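Local atomic coordinates of protein SeqA (Vibrio cholerae, PDB entry 3SK7), a protein that probably binds pairs of hemimethylated GATC sequences in the replication origin and so keeps replication initiation to once per cell cycle. Residues S43-F48 / E96-R101; R53-D58 / W81-N86. All coordinates share one frame; numbering follows the deposited sequence. Where two conformers were deposited one is given.

Overall arrangement
Contact 1 (43-48 with 96-101) packs the end of helix 39-47 against the end of helix 88-101; contact 2 (53-58 with 81-86) pairs the outermost strand 56-57 with the central strand 81-82 of a small antiparallel sheet. Contact 2 is nested in the chain between the two segments of contact 1, and their centres lie about 12 Å apart. Both are partly buried. Contact 1 runs from an apolar patch around Thr46 and Val98 to a charged, aromatic surface cluster, joined through side chains. Contact 2 is held by main-chain hydrogen bonds, with Phe56 and Val82 buried. The two meet where Thr46 and Met47 pack on Phe56.

Contact 1: S43-F48 / E96-R101; sequences SEATMF and EQVMVR
Arg101 reaches from the end of helix 88-101 to Glu44 and Phe48, joining a salt bridge and a cation-pi stack in one side chain. Its guanidinium meets the Glu44 carboxylate with NE and NH1, one nitrogen to each oxygen. NE of Arg101 donates to OE1 of Glu44 at 3.1 Å, in a nearly straight bond that uses the syn lone pair of that oxygen, while NH1 of Arg101 donates to OE2 of Glu44 at 2.9 Å, also from the syn side but somewhat out of the carboxylate plane. With the two planes only 17° apart, this bidentate pairing limits rotation of the guanidinium.

One face of the same group lies on the Phe48 ring. CZ of Arg101 stands 4.2 Å from the centroid of the Phe48 ring and almost on the ring normal, with the planes 29° apart. NH1 of Arg101 comes nearest, 3.7 Å from CE1 of Phe48, and thus serves both the carboxylate and the ring. Phe48 extends with CG anti to its backbone N and the Arg101 chain bends at chi2, which together bring ring and guanidinium face to face.

Apolar packing lies beneath the charged group. CB of Ala45 touches CG of Arg101 at 3.8 Å and also faces the carbonyl oxygen of Val98; its small methyl lies where the two backbones come nearest, with CA of Ala45 5.5 Å from CA of Val98. Deeper in, the CG2 methyls of Thr46 and Val98 meet at 4.0 Å, while OG1 of Thr46 bonds back to the carbonyl oxygen of Phe42 in its own helix.

This is helix-helix packing within the SeqA C-terminal domain, the segments inclined at 136° with their axes 8.9 Å apart at closest approach. Phe56 of strand 56-57 packs on Thr46 and Val98, and helix 106-114 packs against Met99 and Val100.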
loop_
_atom_site.group_PDB
_atom_site.type_symbol
_atom_site.label_atom_id
_atom_site.label_comp_id
_atom_site.label_asym_id
_atom_site.label_seq_id
_atom_site.Cartn_x
_atom_site.Cartn_y
_atom_site.Cartn_z
ATOM N N SER A 43 -0.084 -9.641 4.469
ATOM C CA SER A 43 1.231 -10.252 4.638
ATOM C C SER A 43 1.536 -11.185 3.471
ATOM O O SER A 43 2.636 -11.133 2.878
ATOM C CB SER A 43 1.304 -11.016 5.959
ATOM O OG SER A 43 2.581 -11.620 6.128
ATOM N N GLU A 44 0.576 -12.037 3.136
ATOM C CA GLU A 44 0.801 -12.982 2.046
ATOM C C GLU A 44 1.051 -12.227 0.738
ATOM O O GLU A 44 1.925 -12.587 -0.061
ATOM C CB GLU A 44 -0.380 -13.946 1.864
ATOM C CG GLU A 44 -0.061 -15.118 0.918
ATOM C CD GLU A 44 -0.169 -14.781 -0.567
ATOM O OE1 GLU A 44 -0.930 -13.853 -0.965
ATOM O OE2 GLU A 44 0.539 -15.462 -1.349
ATOM N N ALA A 45 0.251 -11.189 0.502
ATOM C CA ALA A 45 0.304 -10.477 -0.759
ATOM C C ALA A 45 1.577 -9.686 -0.966
ATOM O O ALA A 45 1.996 -9.476 -2.101
ATOM C CB ALA A 45 -0.900 -9.573 -0.881
ATOM N N THR A 46 2.163 -9.218 0.128
ATOM C CA THR A 46 3.360 -8.384 0.046
ATOM C C THR A 46 4.640 -9.178 0.127
ATOM O O THR A 46 5.645 -8.777 -0.448
ATOM C CB THR A 46 3.376 -7.311 1.159
ATOM O OG1 THR A 46 3.218 -7.926 2.445
ATOM C CG2 THR A 46 2.255 -6.276 0.959
ATOM N N MET A 47 4.604 -10.298 0.854
ATOM C CA MET A 47 5.802 -11.122 1.024
ATOM C C MET A 47 5.945 -12.125 -0.111
ATOM O O MET A 47 6.980 -12.741 -0.249
ATOM C CB MET A 47 5.787 -11.822 2.391
ATOM C CG MET A 47 5.797 -10.858 3.613
ATOM S SD MET A 47 7.273 -9.843 3.785
ATOM C CE MET A 47 6.785 -8.409 2.919
ATOM N N PHE A 48 4.919 -12.232 -0.943
ATOM C CA PHE A 48 4.896 -13.156 -2.077
ATOM C C PHE A 48 6.024 -12.902 -3.080
ATOM O O PHE A 48 6.296 -11.757 -3.443
ATOM C CB PHE A 48 3.541 -13.038 -2.782
ATOM C CG PHE A 48 3.453 -13.818 -4.052
ATOM C CD1 PHE A 48 3.526 -15.200 -4.033
ATOM C CD2 PHE A 48 3.292 -13.171 -5.266
ATOM C CE1 PHE A 48 3.451 -15.930 -5.211
ATOM C CE2 PHE A 48 3.212 -13.888 -6.452
ATOM C CZ PHE A 48 3.292 -15.271 -6.426
ATOM N N GLU A 96 -2.365 -1.896 -6.721
ATOM C CA GLU A 96 -3.221 -2.789 -7.469
ATOM C C GLU A 96 -2.809 -4.249 -7.296
ATOM O O GLU A 96 -3.652 -5.104 -7.051
ATOM C CB GLU A 96 -3.190 -2.428 -8.961
ATOM C CG GLU A 96 -3.969 -3.401 -9.834
ATOM C CD GLU A 96 -3.875 -3.091 -11.301
ATOM O OE1 GLU A 96 -2.875 -2.471 -11.758
ATOM O OE2 GLU A 96 -4.808 -3.503 -12.005
ATOM N N GLN A 97 -1.515 -4.529 -7.429
ATOM C CA GLN A 97 -1.019 -5.892 -7.287
ATOM C C GLN A 97 -1.396 -6.467 -5.932
ATOM O O GLN A 97 -1.898 -7.635 -5.811
ATOM C CB GLN A 97 0.502 -5.934 -7.457
ATOM C CG GLN A 97 0.961 -5.750 -8.893
ATOM C CD GLN A 97 2.441 -5.417 -9.036
ATOM O OE1 GLN A 97 3.246 -5.630 -8.123
ATOM N NE2 GLN A 97 2.805 -4.888 -10.201
ATOM N N VAL A 98 -1.183 -5.671 -4.890
ATOM C CA VAL A 98 -1.522 -6.114 -3.554
ATOM C C VAL A 98 -3.034 -6.370 -3.402
ATOM O O VAL A 98 -3.460 -7.412 -2.868
ATOM C CB VAL A 98 -1.058 -5.084 -2.515
ATOM C CG1 VAL A 98 -1.634 -5.373 -1.141
ATOM C CG2 VAL A 98 0.475 -5.041 -2.435
ATOM N N MET A 99 -3.841 -5.417 -3.854
ATOM C CA MET A 99 -5.271 -5.513 -3.654
ATOM C C MET A 99 -5.874 -6.640 -4.484
ATOM O O MET A 99 -6.794 -7.313 -4.035
ATOM C CB MET A 99 -5.959 -4.189 -3.985
ATOM C CG MET A 99 -5.716 -3.113 -2.951
ATOM S SD MET A 99 -6.696 -1.617 -3.176
ATOM C CE MET A 99 -8.280 -2.228 -2.695
ATOM N N VAL A 100 -5.361 -6.853 -5.694
ATOM C CA VAL A 100 -5.824 -7.976 -6.502
ATOM C C VAL A 100 -5.541 -9.296 -5.797
ATOM O O VAL A 100 -6.425 -10.191 -5.736
ATOM C CB VAL A 100 -5.147 -7.975 -7.891
ATOM C CG1 VAL A 100 -5.347 -9.297 -8.573
ATOM C CG2 VAL A 100 -5.716 -6.879 -8.752
ATOM N N ARG A 101 -4.328 -9.439 -5.268
ATOM C CA ARG A 101 -3.968 -10.661 -4.572
ATOM C C ARG A 101 -4.772 -10.882 -3.286
ATOM O O ARG A 101 -5.084 -12.028 -2.924
ATOM C CB ARG A 101 -2.494 -10.665 -4.276
ATOM C CG ARG A 101 -2.010 -11.900 -3.633
ATOM C CD ARG A 101 -2.067 -13.073 -4.587
ATOM N NE ARG A 101 -1.299 -14.171 -4.033
ATOM C CZ ARG A 101 -0.795 -15.162 -4.743
ATOM N NH1 ARG A 101 -0.097 -16.084 -4.121
ATOM N NH2 ARG A 101 -0.998 -15.221 -6.053
#

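Contact 2: R53-D58 / W81-N86; sequences RVYFAD and WVITNN
Phe56 and Val82 form an antiparallel, non-hydrogen-bonded pair in the small antiparallel sheet of the SeqA C-terminal domain, in which strand 56-57 is an edge and 81-82 the centre. Ala57 and Trp81 make the adjoining hydrogen-bonded pair. Here both main-chain groups of each residue are used: Ala57 N donates to Trp81 O at 3.1 Å, and Trp81 N donates to Ala57 O at 2.8 Å.

Next along, Ile83 N donates to Tyr55 O at 3.0 Å. This carbonyl also receives a CA-H...O contact from Val82, just as Trp81 O receives one from CA of Phe56, so each oxygen has a second, weaker partner. Further on, Asn86 ND2 turns back to Ile83 O at 3.1 Å, approaching from well above the carbonyl plane. Outside the two segments, Val82 shares backbone bonding with Lys73 on the other edge of its strand, OD1 of Asn86 accepts a bond from Lys91, and the hydroxyl of Thr84 is paired with the carbonyl oxygen of Lys71.

Phe56 and Val82 project side by side from one face of the sheet. CG2 of Val82, anti to its backbone N, lies 3.4 Å from CE2 of Phe56. Helix 23-37 covers this pair through Leu31, Phe27 and Met28, while on the other face Leu63 of helix 60-66 packs against Ala57 and Trp81. At the end of the pairing, CD1 of Trp81 lies 3.9 Å from C of Asp58. Ile83, with CG1 straddled by its backbone N and C (chi1 70°), extends its branch to the edge of the Tyr55 ring, where CD1 of Ile83 meets CD1 of Tyr55 at 3.4 Å.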
loop_
_atom_site.group_PDB
_atom_site.type_symbol
_atom_site.label_atom_id
_atom_site.label_comp_id
_atom_site.label_asym_id
_atom_site.label_seq_id
_atom_site.Cartn_x
_atom_site.Cartn_y
_atom_site.Cartn_z
ATOM N N ARG A 53 11.293 -7.795 -9.160
ATOM C CA ARG A 53 11.744 -6.838 -8.159
ATOM C C ARG A 53 11.012 -7.035 -6.835
ATOM O O ARG A 53 9.824 -7.320 -6.804
ATOM C CB ARG A 53 11.553 -5.397 -8.655
ATOM N N VAL A 54 11.756 -6.906 -5.747
ATOM C CA VAL A 54 11.192 -6.904 -4.402
ATOM C C VAL A 54 10.718 -5.500 -4.082
ATOM O O VAL A 54 11.485 -4.553 -4.177
ATOM C CB VAL A 54 12.252 -7.333 -3.338
ATOM C CG1 VAL A 54 11.655 -7.369 -1.934
ATOM C CG2 VAL A 54 12.795 -8.692 -3.675
ATOM N N TYR A 55 9.457 -5.382 -3.689
ATOM C CA TYR A 55 8.889 -4.115 -3.314
ATOM C C TYR A 55 8.726 -3.974 -1.809
ATOM O O TYR A 55 8.819 -2.857 -1.293
ATOM C CB TYR A 55 7.511 -3.947 -3.971
ATOM C CG TYR A 55 7.539 -3.730 -5.445
ATOM C CD1 TYR A 55 8.372 -2.782 -6.009
ATOM C CD2 TYR A 55 6.717 -4.456 -6.278
ATOM C CE1 TYR A 55 8.397 -2.568 -7.387
ATOM C CE2 TYR A 55 6.734 -4.249 -7.656
ATOM C CZ TYR A 55 7.586 -3.306 -8.192
ATOM O OH TYR A 55 7.623 -3.090 -9.551
ATOM N N PHE A 56 8.461 -5.077 -1.120
ATOM C CA PHE A 56 8.160 -5.076 0.295
ATOM C C PHE A 56 9.119 -5.989 1.048
ATOM O O PHE A 56 9.589 -7.008 0.510
ATOM C CB PHE A 56 6.751 -5.578 0.544
ATOM C CG PHE A 56 5.686 -4.732 -0.090
ATOM C CD1 PHE A 56 5.180 -5.038 -1.339
ATOM C CD2 PHE A 56 5.191 -3.628 0.575
ATOM C CE1 PHE A 56 4.214 -4.234 -1.926
ATOM C CE2 PHE A 56 4.214 -2.831 0.003
ATOM C CZ PHE A 56 3.724 -3.134 -1.234
ATOM N N ALA A 57 9.334 -5.643 2.312
ATOM C CA ALA A 57 10.071 -6.499 3.219
ATOM C C ALA A 57 9.568 -6.293 4.634
ATOM O O ALA A 57 8.781 -5.381 4.880
ATOM C CB ALA A 57 11.571 -6.232 3.140
ATOM N N ASP A 58 10.047 -7.104 5.571
ATOM C CA ASP A 58 9.754 -6.902 6.991
ATOM C C ASP A 58 10.880 -6.189 7.721
ATOM O O ASP A 58 10.869 -6.082 8.942
ATOM C CB ASP A 58 9.345 -8.202 7.694
ATOM C CG ASP A 58 10.519 -9.098 8.001
ATOM O OD1 ASP A 58 11.590 -8.921 7.390
ATOM O OD2 ASP A 58 10.359 -10.000 8.851
ATOM N N TRP A 81 7.988 -2.721 5.388
ATOM C CA TRP A 81 8.700 -1.652 4.720
ATOM C C TRP A 81 8.417 -1.762 3.235
ATOM O O TRP A 81 8.141 -2.862 2.724
ATOM C CB TRP A 81 10.213 -1.798 4.929
ATOM C CG TRP A 81 10.649 -1.527 6.351
ATOM C CD1 TRP A 81 10.403 -2.293 7.456
ATOM C CD2 TRP A 81 11.379 -0.393 6.803
ATOM N NE1 TRP A 81 10.940 -1.693 8.577
ATOM C CE2 TRP A 81 11.533 -0.519 8.201
ATOM C CE3 TRP A 81 11.913 0.725 6.170
ATOM C CZ2 TRP A 81 12.206 0.430 8.965
ATOM C CZ3 TRP A 81 12.590 1.650 6.927
ATOM C CH2 TRP A 81 12.726 1.503 8.309
ATOM N N VAL A 82 8.469 -0.619 2.547
ATOM C CA VAL A 82 8.237 -0.579 1.106
ATOM C C VAL A 82 9.228 0.344 0.427
ATOM O O VAL A 82 9.669 1.321 1.020
ATOM C CB VAL A 82 6.781 -0.161 0.808
ATOM C CG1 VAL A 82 6.485 1.267 1.262
ATOM C CG2 VAL A 82 6.444 -0.301 -0.648
ATOM N N ILE A 83 9.617 0.017 -0.798
ATOM C CA ILE A 83 10.476 0.894 -1.566
ATOM C C ILE A 83 9.687 2.114 -2.079
ATOM O O ILE A 83 8.514 2.011 -2.457
ATOM C CB ILE A 83 11.201 0.167 -2.702
ATOM C CG1 ILE A 83 10.244 -0.233 -3.814
ATOM C CG2 ILE A 83 11.942 -1.059 -2.160
ATOM C CD1 ILE A 83 10.955 -0.807 -5.017
ATOM N N THR A 84 10.324 3.283 -2.045
ATOM C CA THR A 84 9.665 4.515 -2.432
ATOM C C THR A 84 10.404 5.293 -3.492
ATOM O O THR A 84 10.014 6.420 -3.780
ATOM C CB THR A 84 9.374 5.439 -1.250
ATOM O OG1 THR A 84 10.591 6.008 -0.752
ATOM C CG2 THR A 84 8.681 4.715 -0.137
ATOM N N ASN A 85 11.412 4.680 -4.110
ATOM C CA ASN A 85 12.122 5.315 -5.226
ATOM C C ASN A 85 11.317 5.170 -6.504
ATOM O O ASN A 85 11.765 4.561 -7.480
ATOM C CB ASN A 85 13.503 4.673 -5.445
ATOM C CG ASN A 85 13.403 3.228 -5.960
ATOM O OD1 ASN A 85 12.415 2.538 -5.717
ATOM N ND2 ASN A 85 14.423 2.779 -6.677
ATOM N N ASN A 86 10.118 5.720 -6.508
ATOM C CA ASN A 86 9.227 5.475 -7.629
ATOM C C ASN A 86 8.238 6.616 -7.815
ATOM O O ASN A 86 8.088 7.449 -6.932
ATOM C CB ASN A 86 8.477 4.149 -7.454
ATOM C CG ASN A 86 7.991 3.923 -6.031
ATOM O OD1 ASN A 86 7.405 4.809 -5.407
ATOM N ND2 ASN A 86 8.251 2.736 -5.507
#